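Local coordinates for protein putative alpha-galactosidase (Bacteroides fragilis, PDB 4NZJ) that probably hydrolyses terminal, non-reducing alpha-D-galactose residues from alpha-galactosides, as a glycoside hydrolase family 27 enzyme built round a TIM barrel, at residues D143-P148 and A210-D215; C196-Y199 and T204-K207; E260-A265 and S307-P312; L429-N432 and S438-Q441; L459-A464 and K469-G474. All blocks are in the same frame, centred on the assembly; numbering follows the deposited sequence. Where two conformers were deposited one is given.

Contact 1: residues D143-P148 and A210-D215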
# COMPACT_ATOMS: atom_id res chain seq x y z
N ASP A 143 -11.79 -5.57 12.09
CA ASP A 143 -13.06 -5.64 12.83
C ASP A 143 -12.87 -6.27 14.22
O ASP A 143 -11.87 -6.95 14.47
CB ASP A 143 -14.05 -6.47 11.98
CG ASP A 143 -15.52 -6.18 12.26
OD1 ASP A 143 -15.88 -5.43 13.18
OD2 ASP A 143 -16.34 -6.76 11.50
N PHE A 144 -13.82 -6.03 15.11
CA PHE A 144 -13.86 -6.63 16.46
C PHE A 144 -12.86 -6.07 17.49
O PHE A 144 -12.64 -6.70 18.53
CB PHE A 144 -13.71 -8.16 16.43
CG PHE A 144 -14.82 -8.89 15.73
CD1 PHE A 144 -14.73 -9.16 14.37
CD2 PHE A 144 -15.92 -9.35 16.43
CE1 PHE A 144 -15.73 -9.87 13.72
CE2 PHE A 144 -16.93 -10.05 15.79
CZ PHE A 144 -16.83 -10.30 14.43
N TRP A 145 -12.28 -4.90 17.23
CA TRP A 145 -11.54 -4.19 18.28
C TRP A 145 -12.51 -3.58 19.31
O TRP A 145 -12.13 -3.30 20.45
CB TRP A 145 -10.63 -3.10 17.69
CG TRP A 145 -11.39 -2.02 17.00
CD1 TRP A 145 -11.69 -1.96 15.67
CD2 TRP A 145 -11.96 -0.85 17.59
NE1 TRP A 145 -12.42 -0.82 15.40
CE2 TRP A 145 -12.60 -0.13 16.57
CE3 TRP A 145 -12.00 -0.35 18.90
CZ2 TRP A 145 -13.26 1.07 16.81
CZ3 TRP A 145 -12.65 0.84 19.14
CH2 TRP A 145 -13.28 1.54 18.10
N GLN A 146 -13.75 -3.38 18.87
CA GLN A 146 -14.80 -2.76 19.68
C GLN A 146 -15.84 -3.78 20.13
O GLN A 146 -15.95 -4.87 19.54
CB GLN A 146 -15.48 -1.63 18.89
CG GLN A 146 -16.38 -2.06 17.73
CD GLN A 146 -15.62 -2.29 16.43
OE1 GLN A 146 -14.73 -3.15 16.35
NE2 GLN A 146 -15.96 -1.52 15.39
N LEU A 147 -16.62 -3.41 21.14
CA LEU A 147 -17.68 -4.27 21.66
C LEU A 147 -18.93 -4.18 20.78
O LEU A 147 -19.05 -3.27 19.96
CB LEU A 147 -18.01 -3.89 23.11
CG LEU A 147 -16.87 -4.06 24.12
CD1 LEU A 147 -17.35 -3.68 25.51
CD2 LEU A 147 -16.31 -5.47 24.11
N PRO A 148 -19.85 -5.14 20.93
CA PRO A 148 -21.05 -5.16 20.09
C PRO A 148 -21.91 -3.90 20.13
O PRO A 148 -22.42 -3.47 19.09
CB PRO A 148 -21.84 -6.35 20.63
CG PRO A 148 -20.81 -7.25 21.20
CD PRO A 148 -19.74 -6.36 21.75
N ALA A 210 -9.06 10.15 16.40
CA ALA A 210 -7.99 11.15 16.41
C ALA A 210 -7.34 11.26 17.78
O ALA A 210 -6.11 11.34 17.89
CB ALA A 210 -8.50 12.50 15.94
N SER A 211 -8.15 11.24 18.84
CA SER A 211 -7.61 11.31 20.21
C SER A 211 -6.70 10.11 20.53
O SER A 211 -5.77 10.23 21.34
CB SER A 211 -8.73 11.43 21.25
OG SER A 211 -9.38 10.19 21.48
N TRP A 212 -6.97 8.97 19.89
CA TRP A 212 -6.16 7.77 20.10
C TRP A 212 -4.91 7.74 19.23
O TRP A 212 -4.05 6.88 19.41
CB TRP A 212 -6.97 6.51 19.82
CG TRP A 212 -8.20 6.38 20.65
CD1 TRP A 212 -8.45 6.98 21.85
CD2 TRP A 212 -9.34 5.59 20.34
NE1 TRP A 212 -9.69 6.61 22.31
CE2 TRP A 212 -10.26 5.76 21.40
CE3 TRP A 212 -9.69 4.76 19.27
CZ2 TRP A 212 -11.51 5.12 21.42
CZ3 TRP A 212 -10.93 4.13 19.29
CH2 TRP A 212 -11.82 4.32 20.35
N GLY A 213 -4.81 8.65 18.26
CA GLY A 213 -3.66 8.72 17.36
C GLY A 213 -3.80 7.87 16.11
O GLY A 213 -2.80 7.52 15.48
N VAL A 214 -5.03 7.55 15.73
CA VAL A 214 -5.30 6.80 14.51
C VAL A 214 -4.87 7.60 13.28
O VAL A 214 -5.05 8.82 13.22
CB VAL A 214 -6.79 6.43 14.43
CG1 VAL A 214 -7.18 5.92 13.04
CG2 VAL A 214 -7.13 5.40 15.50
N ASP A 215 -4.30 6.89 12.30
CA ASP A 215 -3.76 7.49 11.08
C ASP A 215 -4.50 7.06 9.81
O ASP A 215 -4.29 7.63 8.75
CB ASP A 215 -2.30 7.10 10.95
CG ASP A 215 -1.49 7.51 12.17
OD1 ASP A 215 -1.38 8.73 12.41
OD2 ASP A 215 -0.97 6.62 12.89

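Contact 2: residues C196-Y199 and T204-K207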
# COMPACT_ATOMS: atom_id res chain seq x y z
N CYS A 196 -20.15 -2.83 16.97
CA CYS A 196 -20.72 -1.50 16.78
C CYS A 196 -20.07 -0.73 15.63
O CYS A 196 -18.84 -0.66 15.55
CB CYS A 196 -20.61 -0.68 18.06
SG CYS A 196 -21.70 0.76 18.04
N GLY A 197 -20.90 -0.17 14.75
CA GLY A 197 -20.43 0.71 13.67
C GLY A 197 -20.69 2.18 13.99
O GLY A 197 -21.15 2.51 15.08
N SER A 198 -20.45 3.05 13.01
CA SER A 198 -20.40 4.50 13.24
C SER A 198 -21.56 5.32 12.66
O SER A 198 -21.59 6.54 12.82
CB SER A 198 -19.10 5.07 12.67
OG SER A 198 -17.97 4.58 13.38
N TYR A 199 -22.51 4.68 11.98
CA TYR A 199 -23.59 5.44 11.36
C TYR A 199 -24.35 6.30 12.38
O TYR A 199 -24.84 5.79 13.38
CB TYR A 199 -24.55 4.52 10.61
CG TYR A 199 -25.69 5.26 9.95
CD1 TYR A 199 -25.43 6.19 8.95
CD2 TYR A 199 -27.00 5.04 10.33
CE1 TYR A 199 -26.45 6.88 8.34
CE2 TYR A 199 -28.04 5.73 9.72
CZ TYR A 199 -27.75 6.65 8.73
OH TYR A 199 -28.77 7.34 8.12
N THR A 204 -18.42 11.95 16.56
CA THR A 204 -17.91 11.39 17.81
C THR A 204 -16.81 10.36 17.55
O THR A 204 -15.74 10.39 18.17
CB THR A 204 -19.04 10.71 18.62
OG1 THR A 204 -20.01 11.70 18.99
CG2 THR A 204 -18.50 10.05 19.88
N ASP A 205 -17.07 9.44 16.63
CA ASP A 205 -16.14 8.36 16.39
C ASP A 205 -14.82 8.87 15.81
O ASP A 205 -13.74 8.47 16.26
CB ASP A 205 -16.78 7.27 15.53
CG ASP A 205 -17.91 6.55 16.25
OD1 ASP A 205 -18.18 6.87 17.43
OD2 ASP A 205 -18.53 5.66 15.63
N ALA A 206 -14.90 9.78 14.85
CA ALA A 206 -13.71 10.38 14.26
C ALA A 206 -12.86 11.10 15.31
O ALA A 206 -11.63 10.97 15.32
CB ALA A 206 -14.09 11.33 13.13
N LYS A 207 -13.52 11.85 16.20
CA LYS A 207 -12.81 12.57 17.25
C LYS A 207 -12.13 11.59 18.21
O LYS A 207 -11.01 11.84 18.66
CB LYS A 207 -13.75 13.50 18.02
CG LYS A 207 -14.15 14.73 17.23
CD LYS A 207 -12.94 15.61 16.92
CE LYS A 207 -13.30 16.77 16.01
NZ LYS A 207 -14.59 17.40 16.40

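Contact 3: residues E260-A265 and S307-P312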
# COMPACT_ATOMS: atom_id res chain seq x y z
N GLU A 260 -19.55 1.76 -8.32
CA GLU A 260 -18.52 2.49 -9.08
C GLU A 260 -17.81 3.55 -8.23
O GLU A 260 -17.80 4.73 -8.58
CB GLU A 260 -19.13 3.18 -10.31
CG GLU A 260 -19.91 2.30 -11.28
CD GLU A 260 -20.38 3.08 -12.50
OE1 GLU A 260 -21.22 3.98 -12.36
OE2 GLU A 260 -19.89 2.79 -13.61
N PRO A 261 -17.22 3.13 -7.10
CA PRO A 261 -16.55 4.09 -6.21
C PRO A 261 -15.42 4.87 -6.88
O PRO A 261 -15.07 5.97 -6.43
CB PRO A 261 -15.99 3.19 -5.10
CG PRO A 261 -15.82 1.87 -5.76
CD PRO A 261 -17.01 1.75 -6.65
N TRP A 262 -14.84 4.31 -7.92
CA TRP A 262 -13.83 5.03 -8.70
C TRP A 262 -14.35 6.35 -9.28
O TRP A 262 -13.55 7.23 -9.60
CB TRP A 262 -13.23 4.15 -9.80
CG TRP A 262 -14.23 3.35 -10.59
CD1 TRP A 262 -14.82 3.71 -11.76
CD2 TRP A 262 -14.72 2.04 -10.27
NE1 TRP A 262 -15.67 2.71 -12.19
CE2 TRP A 262 -15.62 1.68 -11.29
CE3 TRP A 262 -14.48 1.15 -9.23
CZ2 TRP A 262 -16.28 0.45 -11.29
CZ3 TRP A 262 -15.15 -0.07 -9.23
CH2 TRP A 262 -16.04 -0.40 -10.25
N LYS A 263 -15.68 6.49 -9.40
CA LYS A 263 -16.29 7.73 -9.90
C LYS A 263 -16.62 8.77 -8.83
O LYS A 263 -16.91 9.91 -9.16
CB LYS A 263 -17.55 7.40 -10.71
CG LYS A 263 -17.24 6.53 -11.90
CD LYS A 263 -18.41 6.37 -12.85
CE LYS A 263 -17.93 5.72 -14.14
NZ LYS A 263 -19.05 5.30 -15.02
N TRP A 264 -16.59 8.38 -7.55
CA TRP A 264 -16.99 9.31 -6.48
C TRP A 264 -16.20 9.27 -5.17
O TRP A 264 -16.32 10.20 -4.37
CB TRP A 264 -18.48 9.12 -6.16
CG TRP A 264 -18.88 7.71 -5.78
CD1 TRP A 264 -19.47 6.79 -6.59
CD2 TRP A 264 -18.75 7.09 -4.49
NE1 TRP A 264 -19.71 5.63 -5.89
CE2 TRP A 264 -19.29 5.79 -4.60
CE3 TRP A 264 -18.25 7.51 -3.25
CZ2 TRP A 264 -19.31 4.89 -3.52
CZ3 TRP A 264 -18.29 6.62 -2.18
CH2 TRP A 264 -18.81 5.33 -2.33
N ALA A 265 -15.42 8.22 -4.92
CA ALA A 265 -14.81 8.06 -3.59
C ALA A 265 -13.81 9.18 -3.30
O ALA A 265 -13.79 9.72 -2.19
CB ALA A 265 -14.14 6.70 -3.45
N SER A 307 -7.73 2.44 -14.82
CA SER A 307 -6.51 3.22 -14.64
C SER A 307 -6.76 4.74 -14.59
O SER A 307 -6.12 5.45 -13.82
CB SER A 307 -5.49 2.88 -15.73
OG SER A 307 -6.03 3.09 -17.02
N GLU A 308 -7.69 5.23 -15.40
CA GLU A 308 -7.94 6.68 -15.47
C GLU A 308 -8.41 7.30 -14.15
O GLU A 308 -8.27 8.50 -13.95
CB GLU A 308 -8.95 7.01 -16.57
CG GLU A 308 -10.41 6.80 -16.17
CD GLU A 308 -11.36 6.85 -17.36
OE1 GLU A 308 -11.42 5.85 -18.12
OE2 GLU A 308 -12.05 7.88 -17.52
N TYR A 309 -8.96 6.49 -13.26
CA TYR A 309 -9.52 6.99 -12.01
C TYR A 309 -8.50 7.04 -10.87
O TYR A 309 -8.81 7.56 -9.79
CB TYR A 309 -10.70 6.11 -11.60
CG TYR A 309 -11.76 6.03 -12.68
CD1 TYR A 309 -12.61 7.10 -12.92
CD2 TYR A 309 -11.89 4.89 -13.47
CE1 TYR A 309 -13.58 7.03 -13.92
CE2 TYR A 309 -12.85 4.82 -14.46
CZ TYR A 309 -13.69 5.89 -14.69
OH TYR A 309 -14.65 5.82 -15.67
N ALA A 310 -7.31 6.50 -11.10
CA ALA A 310 -6.29 6.41 -10.06
C ALA A 310 -5.20 7.45 -10.24
O ALA A 310 -4.93 7.91 -11.35
CB ALA A 310 -5.67 5.02 -10.05
N GLY A 311 -4.56 7.78 -9.13
CA GLY A 311 -3.46 8.72 -9.12
C GLY A 311 -3.13 9.14 -7.71
O GLY A 311 -3.74 8.67 -6.75
N PRO A 312 -2.16 10.05 -7.57
CA PRO A 312 -1.81 10.53 -6.24
C PRO A 312 -3.03 10.93 -5.43
O PRO A 312 -3.91 11.64 -5.93
CB PRO A 312 -0.92 11.74 -6.54
CG PRO A 312 -0.29 11.41 -7.86
CD PRO A 312 -1.38 10.71 -8.63

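Contact 4: residues L429-N432 and S438-Q441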
# COMPACT_ATOMS: atom_id res chain seq x y z
N LEU A 429 8.95 -8.52 -27.63
CA LEU A 429 8.71 -7.09 -27.61
C LEU A 429 9.48 -6.46 -28.77
O LEU A 429 10.66 -6.76 -28.97
CB LEU A 429 9.14 -6.47 -26.28
CG LEU A 429 8.42 -6.96 -25.02
CD1 LEU A 429 9.05 -6.36 -23.78
CD2 LEU A 429 6.94 -6.62 -25.10
N ASN A 430 8.80 -5.62 -29.54
CA ASN A 430 9.45 -4.87 -30.61
C ASN A 430 8.88 -3.45 -30.67
O ASN A 430 8.02 -3.10 -29.86
CB ASN A 430 9.33 -5.61 -31.95
CG ASN A 430 7.89 -5.84 -32.37
OD1 ASN A 430 7.08 -4.91 -32.39
ND2 ASN A 430 7.56 -7.08 -32.72
N GLU A 431 9.36 -2.65 -31.61
CA GLU A 431 8.93 -1.25 -31.70
C GLU A 431 7.44 -1.11 -32.03
O GLU A 431 6.86 -0.04 -31.82
CB GLU A 431 9.78 -0.47 -32.70
CG GLU A 431 11.10 0.02 -32.10
CD GLU A 431 11.89 0.89 -33.06
OE1 GLU A 431 11.89 0.61 -34.27
OE2 GLU A 431 12.51 1.87 -32.59
N ASN A 432 6.82 -2.18 -32.52
CA ASN A 432 5.38 -2.17 -32.80
C ASN A 432 4.49 -2.78 -31.72
O ASN A 432 3.27 -2.79 -31.86
CB ASN A 432 5.09 -2.85 -34.14
CG ASN A 432 5.67 -2.10 -35.32
OD1 ASN A 432 5.77 -0.88 -35.31
ND2 ASN A 432 6.05 -2.84 -36.35
N SER A 438 10.72 3.09 -26.05
CA SER A 438 12.10 3.40 -26.41
C SER A 438 13.04 2.22 -26.13
O SER A 438 13.21 1.82 -24.99
CB SER A 438 12.57 4.63 -25.65
OG SER A 438 13.87 5.02 -26.05
N PHE A 439 13.65 1.67 -27.19
CA PHE A 439 14.58 0.53 -27.07
C PHE A 439 16.05 0.93 -26.90
O PHE A 439 16.92 0.06 -26.80
CB PHE A 439 14.45 -0.38 -28.30
CG PHE A 439 13.30 -1.35 -28.21
CD1 PHE A 439 12.00 -0.90 -28.38
CD2 PHE A 439 13.52 -2.69 -27.93
CE1 PHE A 439 10.93 -1.78 -28.28
CE2 PHE A 439 12.46 -3.57 -27.83
CZ PHE A 439 11.16 -3.12 -28.01
N GLU A 440 16.35 2.23 -26.87
CA GLU A 440 17.75 2.67 -26.80
C GLU A 440 18.36 2.34 -25.43
O GLU A 440 19.58 2.20 -25.32
CB GLU A 440 17.89 4.17 -27.12
CG GLU A 440 17.30 5.13 -26.10
CD GLU A 440 17.56 6.59 -26.46
OE1 GLU A 440 17.90 6.88 -27.62
OE2 GLU A 440 17.41 7.46 -25.57
N GLN A 441 17.52 2.21 -24.42
CA GLN A 441 17.97 1.79 -23.10
C GLN A 441 16.91 0.95 -22.41
O GLN A 441 15.75 1.35 -22.33
CB GLN A 441 18.31 3.02 -22.26
CG GLN A 441 19.04 2.69 -20.97
CD GLN A 441 19.91 3.83 -20.49
OE1 GLN A 441 20.69 4.39 -21.25
NE2 GLN A 441 19.77 4.19 -19.22
O HOH W 1 13.50 2.79 -29.88

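Contact 5: residues L459-A464 and K469-G474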
# COMPACT_ATOMS: atom_id res chain seq x y z
N LEU A 459 13.22 -7.44 -28.09
CA LEU A 459 13.58 -8.10 -26.85
C LEU A 459 12.75 -9.38 -26.70
O LEU A 459 11.52 -9.33 -26.65
CB LEU A 459 13.34 -7.17 -25.65
CG LEU A 459 13.70 -7.72 -24.27
CD1 LEU A 459 15.18 -8.04 -24.17
CD2 LEU A 459 13.29 -6.73 -23.20
N ILE A 460 13.45 -10.51 -26.64
CA ILE A 460 12.80 -11.80 -26.44
C ILE A 460 12.60 -12.03 -24.95
O ILE A 460 13.57 -12.03 -24.18
CB ILE A 460 13.64 -12.95 -27.05
CG1 ILE A 460 13.82 -12.74 -28.56
CG2 ILE A 460 12.97 -14.30 -26.79
CD1 ILE A 460 14.72 -13.75 -29.22
N VAL A 461 11.35 -12.21 -24.54
CA VAL A 461 11.00 -12.41 -23.14
C VAL A 461 10.48 -13.83 -22.96
O VAL A 461 9.43 -14.18 -23.50
CB VAL A 461 9.93 -11.39 -22.69
CG1 VAL A 461 9.53 -11.63 -21.25
CG2 VAL A 461 10.44 -9.97 -22.90
N LYS A 462 11.24 -14.64 -22.22
CA LYS A 462 10.88 -16.03 -21.96
C LYS A 462 10.22 -16.13 -20.59
O LYS A 462 10.82 -15.75 -19.58
CB LYS A 462 12.13 -16.92 -21.99
CG LYS A 462 12.79 -17.02 -23.35
CD LYS A 462 11.89 -17.74 -24.34
CE LYS A 462 12.65 -18.18 -25.58
NZ LYS A 462 11.78 -18.93 -26.52
N LEU A 463 8.98 -16.62 -20.56
CA LEU A 463 8.21 -16.68 -19.32
C LEU A 463 7.89 -18.12 -18.93
O LEU A 463 7.40 -18.90 -19.75
CB LEU A 463 6.92 -15.88 -19.49
CG LEU A 463 7.08 -14.39 -19.80
CD1 LEU A 463 5.75 -13.75 -20.19
CD2 LEU A 463 7.69 -13.66 -18.61
N ALA A 464 8.16 -18.45 -17.68
CA ALA A 464 7.70 -19.71 -17.09
C ALA A 464 6.19 -19.60 -16.87
O ALA A 464 5.62 -18.51 -16.97
CB ALA A 464 8.40 -19.96 -15.77
N LYS A 469 7.61 -10.90 -15.97
CA LYS A 469 8.90 -10.22 -16.03
C LYS A 469 8.68 -8.76 -16.34
O LYS A 469 7.82 -8.40 -17.16
CB LYS A 469 9.82 -10.85 -17.07
CG LYS A 469 10.42 -12.17 -16.61
CD LYS A 469 11.37 -12.75 -17.65
CE LYS A 469 12.01 -14.03 -17.14
NZ LYS A 469 12.97 -14.60 -18.12
N VAL A 470 9.45 -7.90 -15.68
CA VAL A 470 9.28 -6.46 -15.78
C VAL A 470 10.56 -5.81 -16.29
O VAL A 470 11.68 -6.22 -15.95
CB VAL A 470 8.87 -5.86 -14.42
CG1 VAL A 470 8.68 -4.35 -14.52
CG2 VAL A 470 7.61 -6.53 -13.89
N TYR A 471 10.36 -4.78 -17.11
CA TYR A 471 11.43 -4.05 -17.75
C TYR A 471 11.13 -2.56 -17.67
O TYR A 471 9.97 -2.17 -17.59
CB TYR A 471 11.54 -4.46 -19.22
CG TYR A 471 11.76 -5.94 -19.41
CD1 TYR A 471 10.69 -6.83 -19.42
CD2 TYR A 471 13.05 -6.46 -19.54
CE1 TYR A 471 10.89 -8.19 -19.57
CE2 TYR A 471 13.25 -7.83 -19.69
CZ TYR A 471 12.17 -8.68 -19.71
OH TYR A 471 12.35 -10.03 -19.86
N ILE A 472 12.17 -1.73 -17.67
CA ILE A 472 11.98 -0.28 -17.76
C ILE A 472 12.65 0.21 -19.04
O ILE A 472 13.86 0.09 -19.20
CB ILE A 472 12.51 0.48 -16.53
CG1 ILE A 472 11.87 -0.07 -15.25
CG2 ILE A 472 12.22 1.97 -16.67
CD1 ILE A 472 12.39 0.57 -13.98
N PHE A 473 11.84 0.77 -19.94
CA PHE A 473 12.31 1.22 -21.24
C PHE A 473 12.56 2.72 -21.26
O PHE A 473 11.75 3.49 -20.75
CB PHE A 473 11.28 0.87 -22.33
CG PHE A 473 11.29 -0.57 -22.76
CD1 PHE A 473 10.66 -1.53 -21.99
CD2 PHE A 473 11.91 -0.96 -23.94
CE1 PHE A 473 10.65 -2.86 -22.39
CE2 PHE A 473 11.90 -2.28 -24.34
CZ PHE A 473 11.27 -3.24 -23.57
N GLY A 474 13.70 3.12 -21.83
CA GLY A 474 13.99 4.52 -22.11
C GLY A 474 15.13 5.10 -21.30
O GLY A 474 15.60 4.49 -20.34
O HOH W 2 14.47 -10.93 -21.39
O HOH W 3 13.63 -13.74 -20.94

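Contact 1: residues D143-P148 and A210-D215
W145 and W212 are the two residues that meet here, joining a loop of the TIM barrel to the C-terminal end of helix 202-212. Segment 143-148 follows barrel strand 138-140. It starts with D143, whose carboxylate folds back on the chain: OD1 accepts the backbone N of F144 at 2.9 Å, from well outside the carboxylate plane. The other oxygen, OD2, takes the backbone N of G193 and binds a glycerol, probably from the crystallisation liquor. F144 then turns the chain with a positive phi, and W145 follows. Its CG stands between the backbone N and the carbonyl carbon (chi1 63°), which swings the indole toward the helix end. The polar NE1 is spent on the backbone O of Y184, in barrel strand 180-186, so the ring is pinned on that side while its benzo corner reaches W212. Q146 comes next and lays CB against one face of the W145 indole, 3.6 Å above the plane, and its NE2 binds the backbone O of C196.

On the other side of the contact, W212 ends the helix just before G213, which closes it in a Schellman motif. G213 has a positive phi, which glycine adopts without strain, and its N bonds to the O of A210. Two large indoles suit the place because they bridge backbones whose nearest CA atoms, of W145 and V214, are 13.2 Å apart. The six-membered rings lie at 82° to each other, and CH2 of W145 arrives at the edge of the W212 ring, 3.7 Å from CZ3.

Contact 2: residues C196-Y199 and T204-K207
S198 and D205 meet through a single short bond between the loop that leads into helix 202-212 and the helix itself. The aspartate is the longer side chain, and its path can be traced outward from the helix. CB points toward the loop and passes 3.6 Å from OG of S198. With CG anti to the carbonyl carbon (chi1 -67°), the carboxylate swings back beside the backbone N, toward the loop that precedes the helix. CG itself is 3.5 Å from the same OG. At the tip the two oxygens divide their work. OD2 accepts the hydroxyl of S198 at 2.6 Å, through its anti lone pair, the one facing away from OD1; it also lies 3.1 Å from CB of S198. OD1 forms a salt bridge with NH1 of R150, whose NH2 binds the backbone O of G197, so one guanidinium ties the acid to the same loop.

Serine fits because its hydroxyl is short and two-sided: OG also hydrogen-bonds to OG of S185, on barrel strand 180-186. Aspartate fits because a buried carboxylate needs several partners, and the nearby arginine would probably favour its charged form. The next residue, A206, packs its small methyl against A241 and L242 of helix 228-243, which also touches S198 through M238. This is a buried polar contact within one beta-alpha unit of the TIM barrel, holding the loop after strand 180-186 to the helix that follows it.

Contact 3: residues E260-A265 and S307-P312
A chi1 of 45° in W262 tucks the indole over its own backbone, while chi1 of -56° in Y309 turns the phenol to the side of its own N; together these torsions bring indole and phenol against each other. CD1 of W262 sits over one face of the Y309 ring, offset toward the rim, 3.5 Å from CE2. The two planes are inclined at 48°, an oblique pairing. CB of W262 adds a contact to CB of Y309 at 3.7 Å, and the backbone O of W262 lies 3.5 Å from CD1 of Y309.

Both segments belong to loops of the TIM barrel: residues 260-265 come after strand 250-254, whereas the segment 307-312 starts in a short 3-10 turn and leads toward strand 315-317. Aromatic rings suit this surface seam because each is broad enough to be used twice. The opposite face of Y309 is covered by CG of E308, and CA of E260 lies over the centre of a face of the W262 ring.

K263, its chain extended beyond CG, crosses the phenol obliquely and brings CE to 3.6 Å from OH of Y309. Its long chain can pack there while NZ forms a salt bridge with OE2 of E260 at 3.0 Å, approached from above the carboxylate plane; OE1 of E260 pairs with R228.

Contact 4: residues L429-N432 and S438-Q441
F439 drives its ring against the backbone of residues 429-431, on strand 425-430 and the turn after it. The closest approach is between F439 CZ and N430 C, the backbone carbonyl carbon, at 3.5 Å. CE2 of F439 lies 3.8 Å from the O of L429, and CE1 of F439 is 3.8 Å from the N of E431. Side chains add to this: CB of L429 is 4.3 Å from CZ of F439, and CG of E431, in one of its two conformers, comes within 3.9 Å of CD1 of F439. A flat, apolar phenyl suits the site, as it can press on a peptide chain without needing polar partners of its own.

In that same conformer the extended chain of E431 carries OE2 to a water that donates to it at 3.0 Å and accepts from the backbone N of F439. Further out, N430 shapes the turn: OD1 takes the N of N432 at 2.7 Å in an Asx turn, a role asparagine fills well because its short amide can reach back to the main chain.

Within the C-terminal beta sandwich, L429 pairs through its backbone with L459 of strand 458-463, while F439 meets the ring of F473 edge-to-face, on strand 468-473.

Contact 5: residues L459-A464 and K469-G474
Y471 presents one face of its ring to L459. CD2 of the leucine stands over that face in a CH-pi contact, 3.9 Å from the ring centroid and 24° off the normal, though displaced toward the rim. Leucine suits this task because one branch can do the touching for two rings: the same CD2 also reaches CZ of F473 at 4.0 Å, obliquely. L459 places its CG opposite the backbone N (chi1 -179°), which carries the branch in between. At the phenol end V461 meets the hydroxyl head-on from its own strand, with CG1 3.5 Å from OH of Y471 and CG2 close to CE1.

Strands 459-463 and 469-473 run roughly antiparallel, at 155°, but their axes stay 9.0 Å apart, so the side chains fill the space between the two sheets of the C-terminal beta sandwich. K469 spans it at one end. The aliphatic part of its extended chain runs alongside L463 in the reverse sense, CG lying 3.7 Å from CD2 of L463, and NZ donates to the backbone O of K462 at 2.8 Å, in the carbonyl plane. A water that accepts from both NZ of K469 and the N of K462 gives the ammonium a second partner; another water links OH of Y471 with the O of I460.

Tyrosine and lysine are thus used for both their parts: the apolar stems seal the interior, while their polar ends emerge at the main chain of strand 459-463 and bind the sheets together through hydrogen bonds and water.

Along the chain, contact 2 falls within the span that contact 1 encloses; contacts 3, 4 and 5 then follow in turn. The first three belong to the TIM barrel. Contacts 1 and 2 share helix 202-212, their centres are 9 Å apart, and they touch where residues 146-148 meet C196. Contact 3 joins other barrel loops, about 27 Å from contact 1 and 25 Å from contact 2, centre to centre. Contacts 4 and 5, with centres 11 Å apart, lie in the C-terminal beta sandwich, linked by pairing of strands 425-430 and 458-463. Contacts 1 and 4, about 51 Å apart between centres, lie on opposite sides of the chain's centre, in the barrel and the sandwich respectively.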